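Local coordinates for NmrA family protein (Shigella flexneri 2a, PDB 3QVO) that is of unknown function but, as a Rossmann-fold member of the NmrA family, probably binds NAD(P), at residues 25-36 against 85-96; 102-113 against 153-163. All blocks are in the same frame, centred on the assembly; numbering follows the deposited sequence.

Contact 1: 25-36 against 85-96; sequences NVLILGAGGQIA and AMQGQDIVYANL. With MNB (5-mercapto-2-nitro-benzoic acid), chain B.
Asn25 meets the 85-96 segment with both backbone and side chain. Asn25 ND2 donates an almost straight bond, 2.9 Å and 177°, to Gly88 O. Gly88 O lies in the plane of the Asn25 amide, while the nitrogen stands above the carbonyl plane of Gly88, off its lone pairs. Asn25 N reaches Asp90 OD2 at 2.9 Å on the anti lone pair of the carboxylate. Asn25 O takes two donors, Asp90 N and Ile91 N, which makes four bonds at the start of the pairing. Strands 25-29 and 91-95 then run parallel: Leu27 N bonds Ile91 O, Tyr93 N bonds Leu27 O at 2.8 Å, and Leu29 N bonds Tyr93 O. On one face Ile28 CG2 lies 3.9 Å from Tyr93 CD2, oblique to the ring, and Tyr93 OH lies 3.3 Å from Ile35 CG2. On the other face Leu27 CD2 packs 3.9 Å from Met86 CE, a selenomethionine. Gln89 is bent at chi2 (-67°), which lays its amide against Leu27 CB. Its NE2 bonds Ala85 O and also Thr52 OG1 of strand 49-55. Gln87, just after helix 79-86, lies against the bound 5-mercapto-2-nitro-benzoic acid. Gly30 to Gly33 form a type I turn into helix 34-43, the glycine-rich turn of a Rossmann fold, consistent with a dinucleotide site. Bonds to Asn25 N and O tie down the backbone where the strands meet; apolar side chains cover both faces beyond.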
loop_
_atom_site.group_PDB
_atom_site.type_symbol
_atom_site.label_atom_id
_atom_site.label_comp_id
_atom_site.label_asym_id
_atom_site.label_seq_id
_atom_site.Cartn_x
_atom_site.Cartn_y
_atom_site.Cartn_z
ATOM N N ASN A 25 10.790 -4.136 10.917
ATOM C CA ASN A 25 10.710 -2.700 10.670
ATOM C C ASN A 25 9.857 -2.426 9.447
ATOM O O ASN A 25 10.252 -2.768 8.341
ATOM C CB ASN A 25 12.114 -2.138 10.469
ATOM C CG ASN A 25 12.933 -2.090 11.779
ATOM O OD1 ASN A 25 12.381 -2.186 12.838
ATOM N ND2 ASN A 25 14.240 -1.870 11.683
ATOM N N VAL A 26 8.696 -1.815 9.643
ATOM C CA VAL A 26 7.768 -1.547 8.583
ATOM C C VAL A 26 7.696 -0.043 8.339
ATOM O O VAL A 26 7.521 0.725 9.297
ATOM C CB VAL A 26 6.390 -2.069 8.945
ATOM C CG1 VAL A 26 5.413 -1.703 7.898
ATOM C CG2 VAL A 26 6.436 -3.567 9.126
ATOM N N LEU A 27 7.894 0.379 7.078
ATOM C CA LEU A 27 7.776 1.792 6.707
ATOM C C LEU A 27 6.472 2.009 5.972
ATOM O O LEU A 27 6.220 1.343 4.974
ATOM C CB LEU A 27 8.947 2.201 5.830
ATOM C CG LEU A 27 8.949 3.596 5.235
ATOM C CD1 LEU A 27 8.952 4.695 6.308
ATOM C CD2 LEU A 27 10.090 3.685 4.256
ATOM N N ILE A 28 5.637 2.908 6.490
ATOM C CA ILE A 28 4.358 3.194 5.908
ATOM C C ILE A 28 4.486 4.549 5.227
ATOM O O ILE A 28 4.619 5.589 5.902
ATOM C CB ILE A 28 3.250 3.177 6.988
ATOM C CG1 ILE A 28 3.190 1.769 7.616
ATOM C CG2 ILE A 28 1.897 3.552 6.382
ATOM C CD1 ILE A 28 2.169 1.562 8.652
ATOM N N LEU A 29 4.482 4.539 3.885
ATOM C CA LEU A 29 4.541 5.775 3.111
ATOM C C LEU A 29 3.153 6.263 2.825
ATOM O O LEU A 29 2.346 5.499 2.385
ATOM C CB LEU A 29 5.236 5.508 1.793
ATOM C CG LEU A 29 6.664 5.037 1.961
ATOM C CD1 LEU A 29 7.131 4.602 0.576
ATOM C CD2 LEU A 29 7.496 6.178 2.597
ATOM N N GLY A 30 2.856 7.525 3.075
ATOM C CA GLY A 30 1.460 8.014 2.950
ATOM C C GLY A 30 0.648 7.645 4.184
ATOM O O GLY A 30 -0.512 7.219 4.108
ATOM N N ALA A 31 1.259 7.807 5.347
ATOM C CA ALA A 31 0.698 7.222 6.576
ATOM C C ALA A 31 -0.548 7.958 7.039
ATOM O O ALA A 31 -1.257 7.459 7.868
ATOM C CB ALA A 31 1.737 7.172 7.693
ATOM N N GLY A 32 -0.827 9.145 6.515
ATOM C CA GLY A 32 -2.117 9.808 6.810
ATOM C C GLY A 32 -3.308 9.334 5.980
ATOM O O GLY A 32 -4.392 9.848 6.104
ATOM N N GLY A 33 -3.097 8.355 5.118
ATOM C CA GLY A 33 -4.176 7.808 4.298
ATOM C C GLY A 33 -5.149 6.938 5.073
ATOM O O GLY A 33 -4.813 6.361 6.112
ATOM N N GLN A 34 -6.353 6.807 4.531
ATOM C CA GLN A 34 -7.440 6.150 5.228
ATOM C C GLN A 34 -7.289 4.633 5.325
ATOM O O GLN A 34 -7.733 4.043 6.309
ATOM C CB GLN A 34 -8.782 6.495 4.576
ATOM C CG GLN A 34 -9.018 7.994 4.298
ATOM C CD GLN A 34 -10.388 8.270 3.721
ATOM O OE1 GLN A 34 -11.391 7.697 4.155
ATOM N NE2 GLN A 34 -10.439 9.152 2.739
ATOM N N ILE A 35 -6.724 3.978 4.322
ATOM C CA ILE A 35 -6.374 2.564 4.484
ATOM C C ILE A 35 -5.219 2.433 5.468
ATOM O O ILE A 35 -5.206 1.520 6.332
ATOM C CB ILE A 35 -5.999 1.862 3.161
ATOM C CG1 ILE A 35 -7.251 1.645 2.286
ATOM C CG2 ILE A 35 -5.369 0.510 3.410
ATOM C CD1 ILE A 35 -6.904 1.461 0.779
ATOM N N ALA A 36 -4.273 3.351 5.370
ATOM C CA ALA A 36 -3.123 3.342 6.245
ATOM C C ALA A 36 -3.529 3.328 7.746
ATOM O O ALA A 36 -2.898 2.634 8.544
ATOM C CB ALA A 36 -2.188 4.518 5.932
ATOM N N ALA A 85 14.526 7.679 5.956
ATOM C CA ALA A 85 13.450 6.916 6.555
ATOM C C ALA A 85 13.552 5.433 6.195
ATOM O O ALA A 85 13.046 4.556 6.919
ATOM C CB ALA A 85 12.095 7.467 6.078
HETATM N N MSE A 86 14.155 5.176 5.048
HETATM C CA MSE A 86 14.249 3.864 4.492
HETATM C C MSE A 86 15.310 3.050 5.158
HETATM O O MSE A 86 15.265 1.819 5.097
HETATM C CB MSE A 86 14.560 3.956 2.970
HETATM C CG MSE A 86 14.622 2.603 2.285
HETATM SE SE MSE A 86 12.876 1.706 2.193
HETATM C CE MSE A 86 11.999 3.032 0.972
ATOM N N GLN A 87 16.299 3.709 5.737
ATOM C CA GLN A 87 17.442 2.965 6.317
ATOM C C GLN A 87 17.021 1.944 7.373
ATOM O O GLN A 87 16.283 2.298 8.273
ATOM C CB GLN A 87 18.448 3.929 6.957
ATOM C CG GLN A 87 19.766 3.223 7.408
ATOM C CD GLN A 87 20.944 4.219 7.536
ATOM O OE1 GLN A 87 20.750 5.448 7.684
ATOM N NE2 GLN A 87 22.175 3.693 7.469
ATOM N N GLY A 88 17.470 0.687 7.250
ATOM C CA GLY A 88 17.178 -0.316 8.259
ATOM C C GLY A 88 15.800 -0.969 8.190
ATOM O O GLY A 88 15.481 -1.761 9.064
ATOM N N GLN A 89 14.988 -0.658 7.170
ATOM C CA GLN A 89 13.629 -1.177 7.079
ATOM C C GLN A 89 13.584 -2.564 6.469
ATOM O O GLN A 89 14.419 -2.923 5.677
ATOM C CB GLN A 89 12.731 -0.264 6.249
ATOM C CG GLN A 89 12.629 1.184 6.737
ATOM C CD GLN A 89 11.920 1.333 8.064
ATOM O OE1 GLN A 89 11.329 0.381 8.565
ATOM N NE2 GLN A 89 11.911 2.555 8.605
ATOM N N ASP A 90 12.568 -3.320 6.812
ATOM C CA ASP A 90 12.383 -4.664 6.266
ATOM C C ASP A 90 11.250 -4.707 5.249
ATOM O O ASP A 90 11.306 -5.485 4.330
ATOM C CB ASP A 90 12.107 -5.637 7.412
ATOM C CG ASP A 90 13.233 -5.637 8.405
ATOM O OD1 ASP A 90 14.369 -5.853 7.944
ATOM O OD2 ASP A 90 13.033 -5.335 9.615
ATOM N N ILE A 91 10.212 -3.908 5.439
ATOM C CA ILE A 91 9.009 -4.023 4.630
ATOM C C ILE A 91 8.478 -2.636 4.421
ATOM O O ILE A 91 8.362 -1.873 5.371
ATOM C CB ILE A 91 7.918 -4.848 5.305
ATOM C CG1 ILE A 91 8.307 -6.320 5.414
ATOM C CG2 ILE A 91 6.648 -4.816 4.513
ATOM C CD1 ILE A 91 7.413 -7.116 6.377
ATOM N N VAL A 92 8.208 -2.306 3.159
ATOM C CA VAL A 92 7.657 -1.012 2.777
ATOM C C VAL A 92 6.241 -1.230 2.345
ATOM O O VAL A 92 5.955 -2.128 1.552
ATOM C CB VAL A 92 8.455 -0.379 1.612
ATOM C CG1 VAL A 92 7.804 0.937 1.154
ATOM C CG2 VAL A 92 9.887 -0.139 2.040
ATOM N N TYR A 93 5.370 -0.395 2.897
ATOM C CA TYR A 93 3.993 -0.382 2.567
ATOM C C TYR A 93 3.686 1.019 2.083
ATOM O O TYR A 93 3.814 1.984 2.826
ATOM C CB TYR A 93 3.150 -0.777 3.775
ATOM C CG TYR A 93 1.718 -0.254 3.702
ATOM C CD1 TYR A 93 1.062 -0.183 2.505
ATOM C CD2 TYR A 93 1.020 0.126 4.847
ATOM C CE1 TYR A 93 -0.211 0.281 2.395
ATOM C CE2 TYR A 93 -0.295 0.619 4.728
ATOM C CZ TYR A 93 -0.874 0.690 3.472
ATOM O OH TYR A 93 -2.136 1.149 3.277
ATOM N N ALA A 94 3.316 1.105 0.805
ATOM C CA ALA A 94 3.062 2.328 0.108
ATOM C C ALA A 94 1.586 2.385 -0.242
ATOM O O ALA A 94 1.034 1.449 -0.836
ATOM C CB ALA A 94 3.883 2.394 -1.174
ATOM N N ASN A 95 0.996 3.521 0.122
ATOM C CA ASN A 95 -0.384 3.857 -0.141
ATOM C C ASN A 95 -0.275 5.294 -0.661
ATOM O O ASN A 95 -0.513 6.253 0.112
ATOM C CB ASN A 95 -1.175 3.748 1.206
ATOM C CG ASN A 95 -2.696 3.966 1.049
ATOM O OD1 ASN A 95 -3.231 3.937 -0.119
ATOM N ND2 ASN A 95 -3.414 4.248 2.217
ATOM N N LEU A 96 0.145 5.434 -1.937
ATOM C CA LEU A 96 0.495 6.719 -2.526
ATOM C C LEU A 96 -0.572 7.285 -3.425
ATOM O O LEU A 96 -1.166 6.570 -4.250
ATOM C CB LEU A 96 1.735 6.593 -3.392
ATOM C CG LEU A 96 2.980 6.075 -2.687
ATOM C CD1 LEU A 96 3.994 5.910 -3.768
ATOM C CD2 LEU A 96 3.413 7.008 -1.569
HETATM C C6 MNB B . 22.183 4.004 3.314
HETATM C C1 MNB B . 23.342 4.577 2.843
HETATM C C2 MNB B . 23.312 5.462 1.750
HETATM C C3 MNB B . 22.086 5.775 1.110
HETATM C C4 MNB B . 20.929 5.189 1.595
HETATM C C5 MNB B . 20.991 4.314 2.691
HETATM S S5 MNB B . 19.513 3.593 3.386
HETATM C C10 MNB B . 24.617 4.174 3.599
HETATM O O12 MNB B . 25.095 2.997 3.387
HETATM O O11 MNB B . 25.028 5.064 4.403
HETATM N N7 MNB B . 24.442 6.040 1.285
HETATM O O9 MNB B . 24.382 7.033 0.248
HETATM O O8 MNB B . 25.655 5.733 1.816
#

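Contact 2: 102-113 against 153-163; sequences DIQANSVIAAMK and RAADAIEASGL
Arg153 grips a single oxygen of Asp102 with two nitrogens. Arg153 NH2 lies 2.8 Å and Arg153 NE 3.1 Å from Asp102 OD2, side-on. The oxygen sits in the guanidinium plane, yet both nitrogens reach it from one face of the carboxylate, and the two planes are 57° apart. This salt bridge closes one end of the helix pair. With CG between the backbone N and the carbonyl carbon (chi1 51°), the Asp102 carboxylate runs alongside the Arg153 side chain. Behind them Ala105 CB meets Ala154 CB at 3.7 Å, and these small side chains let the helices come close. Segments 102-113 and 153-159 run nearly parallel, 20° apart, with axes 8.4 Å apart at closest approach. They are neighbouring helices of the Rossmann-type fold, covering the same face of the sheet: Ala105 and Ile158 both touch Phe122 of strand 119-123. Further along, Ile109 CD1 packs over Ala157 and Ile158, 4.1 Å from Ile158 CG1. Leu163 CD1 touches both Ile109 CG1 (4.0 Å) and the SE of the selenomethionine Met112 (3.9 Å). Ser161 OG accepts from Leu163 N, an ST turn that shapes the chain before Leu163.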
loop_
_atom_site.group_PDB
_atom_site.type_symbol
_atom_site.label_atom_id
_atom_site.label_comp_id
_atom_site.label_asym_id
_atom_site.label_seq_id
_atom_site.Cartn_x
_atom_site.Cartn_y
_atom_site.Cartn_z
ATOM N N ASP A 102 3.994 7.705 -10.987
ATOM C CA ASP A 102 5.066 6.987 -11.654
ATOM C C ASP A 102 6.429 7.445 -11.132
ATOM O O ASP A 102 7.260 6.624 -10.813
ATOM C CB ASP A 102 4.995 7.144 -13.191
ATOM C CG ASP A 102 4.890 8.600 -13.658
ATOM O OD1 ASP A 102 4.418 9.447 -12.884
ATOM O OD2 ASP A 102 5.256 8.912 -14.825
ATOM N N ILE A 103 6.619 8.760 -11.061
ATOM C CA ILE A 103 7.785 9.373 -10.490
ATOM C C ILE A 103 7.933 8.961 -9.050
ATOM O O ILE A 103 9.055 8.582 -8.602
ATOM C CB ILE A 103 7.778 10.935 -10.680
ATOM C CG1 ILE A 103 7.686 11.276 -12.165
ATOM C CG2 ILE A 103 9.056 11.542 -10.147
ATOM C CD1 ILE A 103 7.429 12.818 -12.489
ATOM N N GLN A 104 6.809 8.944 -8.327
ATOM C CA GLN A 104 6.814 8.483 -6.938
ATOM C C GLN A 104 7.243 7.026 -6.801
ATOM O O GLN A 104 8.095 6.684 -5.924
ATOM C CB GLN A 104 5.437 8.649 -6.281
ATOM C CG GLN A 104 4.913 10.081 -6.157
ATOM C CD GLN A 104 3.649 10.117 -5.360
ATOM O OE1 GLN A 104 3.610 9.644 -4.221
ATOM N NE2 GLN A 104 2.612 10.671 -5.930
ATOM N N ALA A 105 6.640 6.142 -7.603
ATOM C CA ALA A 105 7.045 4.720 -7.531
ATOM C C ALA A 105 8.543 4.586 -7.833
ATOM O O ALA A 105 9.213 3.850 -7.176
ATOM C CB ALA A 105 6.263 3.843 -8.509
ATOM N N ASN A 106 9.045 5.259 -8.863
ATOM C CA ASN A 106 10.465 5.178 -9.219
ATOM C C ASN A 106 11.336 5.589 -8.024
ATOM O O ASN A 106 12.408 5.001 -7.759
ATOM C CB ASN A 106 10.783 6.090 -10.388
ATOM C CG ASN A 106 10.322 5.544 -11.731
ATOM O OD1 ASN A 106 9.956 4.381 -11.842
ATOM N ND2 ASN A 106 10.364 6.398 -12.774
ATOM N N SER A 107 10.869 6.572 -7.273
ATOM C CA SER A 107 11.609 7.072 -6.145
ATOM C C SER A 107 11.622 6.040 -5.009
ATOM O O SER A 107 12.649 5.858 -4.340
ATOM C CB SER A 107 11.036 8.421 -5.705
ATOM O OG SER A 107 11.659 8.910 -4.544
ATOM N N VAL A 108 10.520 5.319 -4.834
ATOM C CA VAL A 108 10.468 4.338 -3.812
ATOM C C VAL A 108 11.405 3.186 -4.178
ATOM O O VAL A 108 12.152 2.688 -3.334
ATOM C CB VAL A 108 9.021 3.870 -3.525
ATOM C CG1 VAL A 108 8.970 2.663 -2.554
ATOM C CG2 VAL A 108 8.198 5.036 -2.953
ATOM N N ILE A 109 11.399 2.787 -5.436
ATOM C CA ILE A 109 12.189 1.623 -5.851
ATOM C C ILE A 109 13.692 1.907 -5.632
ATOM O O ILE A 109 14.436 1.073 -5.082
ATOM C CB ILE A 109 11.902 1.326 -7.302
ATOM C CG1 ILE A 109 10.477 0.747 -7.464
ATOM C CG2 ILE A 109 12.930 0.399 -7.902
ATOM C CD1 ILE A 109 9.935 0.885 -8.930
ATOM N N ALA A 110 14.115 3.077 -6.090
ATOM C CA ALA A 110 15.473 3.571 -5.963
ATOM C C ALA A 110 15.925 3.612 -4.503
ATOM O O ALA A 110 17.010 3.193 -4.196
ATOM C CB ALA A 110 15.579 4.944 -6.549
ATOM N N ALA A 111 15.095 4.132 -3.616
ATOM C CA ALA A 111 15.442 4.209 -2.198
ATOM C C ALA A 111 15.531 2.788 -1.595
ATOM O O ALA A 111 16.460 2.463 -0.850
ATOM C CB ALA A 111 14.407 5.061 -1.425
HETATM N N MSE A 112 14.576 1.939 -1.881
HETATM C CA MSE A 112 14.686 0.540 -1.446
HETATM C C MSE A 112 16.018 -0.064 -1.913
HETATM O O MSE A 112 16.747 -0.643 -1.122
HETATM C CB MSE A 112 13.539 -0.271 -1.966
HETATM C CG MSE A 112 12.233 0.170 -1.389
HETATM SE SE MSE A 112 10.708 -0.826 -1.878
HETATM C CE MSE A 112 11.329 -2.582 -1.291
ATOM N N LYS A 113 16.371 0.131 -3.189
ATOM C CA LYS A 113 17.568 -0.468 -3.730
ATOM C C LYS A 113 18.811 0.102 -3.093
ATOM O O LYS A 113 19.719 -0.651 -2.742
ATOM C CB LYS A 113 17.613 -0.309 -5.221
ATOM C CG LYS A 113 16.704 -1.272 -5.945
ATOM C CD LYS A 113 16.852 -1.169 -7.440
ATOM C CE LYS A 113 15.969 -2.208 -8.176
ATOM N NZ LYS A 113 16.053 -2.026 -9.646
ATOM N N ARG A 153 2.369 2.981 -15.541
ATOM C CA ARG A 153 3.793 3.128 -15.536
ATOM C C ARG A 153 4.382 2.783 -14.147
ATOM O O ARG A 153 5.406 2.100 -14.086
ATOM C CB ARG A 153 4.198 4.525 -16.012
ATOM C CG ARG A 153 4.007 4.740 -17.518
ATOM C CD ARG A 153 4.905 5.891 -18.021
ATOM N NE ARG A 153 4.615 7.154 -17.326
ATOM C CZ ARG A 153 3.710 8.065 -17.708
ATOM N NH1 ARG A 153 2.975 7.897 -18.821
ATOM N NH2 ARG A 153 3.546 9.176 -16.979
ATOM N N ALA A 154 3.707 3.180 -13.057
ATOM C CA ALA A 154 4.101 2.753 -11.687
ATOM C C ALA A 154 4.084 1.242 -11.562
ATOM O O ALA A 154 5.066 0.667 -11.153
ATOM C CB ALA A 154 3.241 3.370 -10.626
ATOM N N ALA A 155 3.001 0.604 -11.983
ATOM C CA ALA A 155 2.886 -0.860 -11.890
ATOM C C ALA A 155 3.978 -1.572 -12.665
ATOM O O ALA A 155 4.589 -2.519 -12.147
ATOM C CB ALA A 155 1.516 -1.337 -12.387
ATOM N N ASP A 156 4.189 -1.139 -13.919
ATOM C CA ASP A 156 5.208 -1.721 -14.771
ATOM C C ASP A 156 6.604 -1.560 -14.154
ATOM O O ASP A 156 7.441 -2.454 -14.268
ATOM C CB ASP A 156 5.227 -1.047 -16.156
ATOM C CG ASP A 156 3.965 -1.315 -17.013
ATOM O OD1 ASP A 156 3.063 -2.131 -16.665
ATOM O OD2 ASP A 156 3.880 -0.656 -18.063
ATOM N N ALA A 157 6.876 -0.409 -13.545
ATOM C CA ALA A 157 8.166 -0.159 -12.962
ATOM C C ALA A 157 8.361 -1.139 -11.793
ATOM O O ALA A 157 9.425 -1.723 -11.640
ATOM C CB ALA A 157 8.310 1.313 -12.513
ATOM N N ILE A 158 7.322 -1.325 -10.982
ATOM C CA ILE A 158 7.382 -2.249 -9.864
ATOM C C ILE A 158 7.632 -3.659 -10.374
ATOM O O ILE A 158 8.576 -4.314 -9.915
ATOM C CB ILE A 158 6.149 -2.119 -9.005
ATOM C CG1 ILE A 158 6.206 -0.790 -8.245
ATOM C CG2 ILE A 158 5.985 -3.297 -8.053
ATOM C CD1 ILE A 158 4.893 -0.369 -7.669
ATOM N N GLU A 159 6.883 -4.088 -11.400
ATOM C CA GLU A 159 7.064 -5.444 -11.946
ATOM C C GLU A 159 8.416 -5.711 -12.556
ATOM O O GLU A 159 8.816 -6.863 -12.636
ATOM C CB GLU A 159 5.962 -5.815 -12.947
ATOM C CG GLU A 159 4.596 -5.900 -12.292
ATOM C CD GLU A 159 3.476 -6.267 -13.268
ATOM O OE1 GLU A 159 3.505 -5.827 -14.449
ATOM O OE2 GLU A 159 2.536 -6.983 -12.848
ATOM N N ALA A 160 9.130 -4.654 -12.950
ATOM C CA ALA A 160 10.428 -4.783 -13.579
ATOM C C ALA A 160 11.543 -4.473 -12.606
ATOM O O ALA A 160 12.676 -4.415 -13.004
ATOM C CB ALA A 160 10.539 -3.856 -14.800
ATOM N N SER A 161 11.236 -4.321 -11.332
ATOM C CA SER A 161 12.206 -3.826 -10.369
ATOM C C SER A 161 13.152 -4.857 -9.777
ATOM O O SER A 161 14.165 -4.480 -9.212
ATOM C CB SER A 161 11.484 -3.163 -9.213
ATOM O OG SER A 161 10.688 -4.099 -8.533
ATOM N N GLY A 162 12.798 -6.132 -9.869
ATOM C CA GLY A 162 13.499 -7.196 -9.188
ATOM C C GLY A 162 13.311 -7.196 -7.669
ATOM O O GLY A 162 14.098 -7.814 -6.940
ATOM N N LEU A 163 12.303 -6.487 -7.181
ATOM C CA LEU A 163 12.025 -6.416 -5.762
ATOM C C LEU A 163 11.039 -7.523 -5.440
ATOM O O LEU A 163 10.408 -8.066 -6.318
ATOM C CB LEU A 163 11.457 -5.039 -5.345
ATOM C CG LEU A 163 12.370 -3.808 -5.460
ATOM C CD1 LEU A 163 11.608 -2.492 -5.337
ATOM C CD2 LEU A 163 13.483 -3.820 -4.408
#

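In the fold
Contact 1 and contact 2 have centres about 14 Å apart and follow one another in the chain, since strand 91-95 leads into helix 101-114. That helix covers the sheet face carrying Leu29, so the two contacts touch directly. Leu29 CD1 lies 3.7 Å from Val108 CG2, and Met86 CE lies 3.7 Å from Met112 CG. Leu96 CB approaches Gln104 OE1 at 3.7 Å. The bound 5-mercapto-2-nitro-benzoic acid sits beside contact 1, where Gln87 CA is 3.6 Å from its S5; Lys83 and Cys115 complete the pocket. In contact 2 the Met112 side chain stays about 9 Å from the ligand.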